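Local coordinates for protein-tyrosine-phosphatase (Vibrio vulnificus, PDB 7DHF), which probably dephosphorylates phosphotyrosine in proteins, as a low-molecular-weight protein tyrosine phosphatase, at residues N6-V11 / P31-A36. The protein carries 1 engineered substitution. Numbering follows the deposited sequence.
Sequences NKILVV and PNKTVA
Lys33 reaches over the backbone of Asn6 just ahead of the paired strands 34-36 and 7-11. Its CB lies 3.4 Å from Asn6 O and also touches Ile8 CD1, which CG meets in turn at 4.2 Å. A bend at chi2 (-69°) then turns the chain across Asn6, placing CD 3.9 Å from Asn6 CA. CE carries the chain on to NZ, which makes a weak hydrogen bond to Asn6 OD1. The ammonium group is held more firmly by the carbonyl of Phe5, the C-terminal carboxylate of Leu149 and a water, 2.7 Å from Lys33 NZ, that also donates to Asn32 O. Lys33 thus links the residues just before strand 7-11 with the C-terminus.

Beyond Lys33 the two strands run parallel in register, Lys7 beside Thr34, Ile8 beside Val35 and Leu9 beside Ala36. Asn6 O accepts from Thr34 N, and a second water links that carbonyl to Thr34 OG1. Ile8 is gripped through both backbone polar atoms: its N donates to Thr34 O at 2.8 Å and its O accepts from Ala36 N. Val10 N donates to Ala36 O, and the pairing continues through Ala38. On one face Leu9 CD1 packs against Ala36 CB at 4.0 Å; on the other, chi1 of Val35 (-168°) turns CG1 away from its own N to meet Val10 CG2 at 4.0 Å.

These strands and the connecting helix 18-29 form the first beta-alpha-beta unit of the phosphatase fold. Strand 7-12 ends at the predicted nucleophile position, here the engineered Ala12, and predicted active-site Arg18 also lies near Val10. The helix covers the face bearing Ile8, Val10 and Val35 through Leu26, Ser19 and Glu23, Tyr83 touches Leu9 and Ala36 on the other, and strand 85-88 flanks 7-11 opposite 34-36.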
loop_
_atom_site.group_PDB
_atom_site.type_symbol
_atom_site.label_atom_id
_atom_site.label_comp_id
_atom_site.label_asym_id
_atom_site.label_seq_id
_atom_site.Cartn_x
_atom_site.Cartn_y
_atom_site.Cartn_z
ATOM N N ASN A 6 0.744 5.186 14.835
ATOM C CA ASN A 6 0.884 6.539 14.317
ATOM C C ASN A 6 1.564 6.605 12.962
ATOM O O ASN A 6 1.225 7.476 12.158
ATOM C CB ASN A 6 1.670 7.402 15.307
ATOM C CG ASN A 6 0.939 7.582 16.618
ATOM O OD1 ASN A 6 -0.284 7.719 16.641
ATOM N ND2 ASN A 6 1.680 7.571 17.716
ATOM N N LYS A 7 2.512 5.714 12.695
ATOM C CA LYS A 7 3.195 5.639 11.410
ATOM C C LYS A 7 2.785 4.336 10.737
ATOM O O LYS A 7 2.944 3.257 11.319
ATOM C CB LYS A 7 4.710 5.691 11.606
ATOM C CG LYS A 7 5.200 6.985 12.241
ATOM C CD LYS A 7 6.717 7.013 12.383
ATOM C CE LYS A 7 7.408 7.153 11.033
ATOM N NZ LYS A 7 8.892 7.111 11.153
ATOM N N ILE A 8 2.266 4.440 9.516
ATOM C CA ILE A 8 1.660 3.316 8.812
ATOM C C ILE A 8 2.392 3.120 7.492
ATOM O O ILE A 8 2.574 4.076 6.729
ATOM C CB ILE A 8 0.161 3.566 8.557
ATOM C CG1 ILE A 8 -0.569 3.851 9.873
ATOM C CG2 ILE A 8 -0.465 2.376 7.846
ATOM C CD1 ILE A 8 -1.924 4.492 9.694
ATOM N N LEU A 9 2.789 1.880 7.212
ATOM C CA LEU A 9 3.475 1.527 5.976
ATOM C C LEU A 9 2.582 0.587 5.178
ATOM O O LEU A 9 2.256 -0.510 5.644
ATOM C CB LEU A 9 4.814 0.851 6.281
ATOM C CG LEU A 9 5.710 0.556 5.075
ATOM C CD1 LEU A 9 6.246 1.846 4.463
ATOM C CD2 LEU A 9 6.850 -0.366 5.470
ATOM N N VAL A 10 2.187 1.017 3.983
ATOM C CA VAL A 10 1.383 0.196 3.084
ATOM C C VAL A 10 2.328 -0.554 2.156
ATOM O O VAL A 10 3.182 0.056 1.503
ATOM C CB VAL A 10 0.398 1.069 2.291
ATOM C CG1 VAL A 10 -0.448 0.216 1.359
ATOM C CG2 VAL A 10 -0.481 1.867 3.242
ATOM N N VAL A 11 2.183 -1.877 2.092
ATOM C CA VAL A 11 3.161 -2.728 1.427
ATOM C C VAL A 11 2.488 -3.586 0.368
ATOM O O VAL A 11 1.424 -4.171 0.598
ATOM C CB VAL A 11 3.924 -3.602 2.442
ATOM C CG1 VAL A 11 4.801 -4.631 1.732
ATOM C CG2 VAL A 11 4.768 -2.726 3.353
ATOM N N PRO A 31 -5.151 12.354 8.415
ATOM C CA PRO A 31 -4.159 13.439 8.440
ATOM C C PRO A 31 -3.367 13.507 9.735
ATOM O O PRO A 31 -2.335 14.187 9.773
ATOM C CB PRO A 31 -5.006 14.700 8.222
ATOM C CG PRO A 31 -6.380 14.317 8.677
ATOM C CD PRO A 31 -6.530 12.863 8.340
ATOM N N ASN A 32 -3.818 12.841 10.796
ATOM C CA ASN A 32 -3.085 12.792 12.054
ATOM C C ASN A 32 -2.129 11.607 12.127
ATOM O O ASN A 32 -1.617 11.304 13.212
ATOM C CB ASN A 32 -4.054 12.774 13.240
ATOM C CG ASN A 32 -4.851 11.489 13.327
ATOM O OD1 ASN A 32 -5.069 10.809 12.325
ATOM N ND2 ASN A 32 -5.298 11.151 14.532
ATOM N N LYS A 33 -1.900 10.922 11.008
ATOM C CA LYS A 33 -0.947 9.830 10.918
ATOM C C LYS A 33 0.056 10.134 9.815
ATOM O O LYS A 33 -0.170 10.997 8.961
ATOM C CB LYS A 33 -1.650 8.508 10.575
ATOM C CG LYS A 33 -2.846 8.183 11.446
ATOM C CD LYS A 33 -2.440 7.862 12.865
ATOM C CE LYS A 33 -3.641 7.423 13.684
ATOM N NZ LYS A 33 -3.275 7.168 15.098
ATOM N N THR A 34 1.165 9.403 9.828
ATOM C CA THR A 34 2.151 9.453 8.758
ATOM C C THR A 34 2.069 8.131 8.012
ATOM O O THR A 34 2.277 7.068 8.607
ATOM C CB THR A 34 3.560 9.659 9.318
ATOM O OG1 THR A 34 3.603 10.867 10.086
ATOM C CG2 THR A 34 4.584 9.748 8.190
ATOM N N VAL A 35 1.763 8.197 6.719
ATOM C CA VAL A 35 1.570 7.008 5.898
ATOM C C VAL A 35 2.604 7.025 4.783
ATOM O O VAL A 35 2.782 8.045 4.109
ATOM C CB VAL A 35 0.146 6.931 5.318
ATOM C CG1 VAL A 35 -0.105 5.553 4.724
ATOM C CG2 VAL A 35 -0.893 7.251 6.385
ATOM N N ALA A 36 3.279 5.894 4.593
ATOM C CA ALA A 36 4.218 5.690 3.501
ATOM C C ALA A 36 3.926 4.330 2.876
ATOM O O ALA A 36 2.988 3.634 3.275
ATOM C CB ALA A 36 5.667 5.774 3.999
HETATM O O HOH W 1 -2.669 9.784 15.551
HETATM O O HOH W 2 2.832 10.256 12.625
#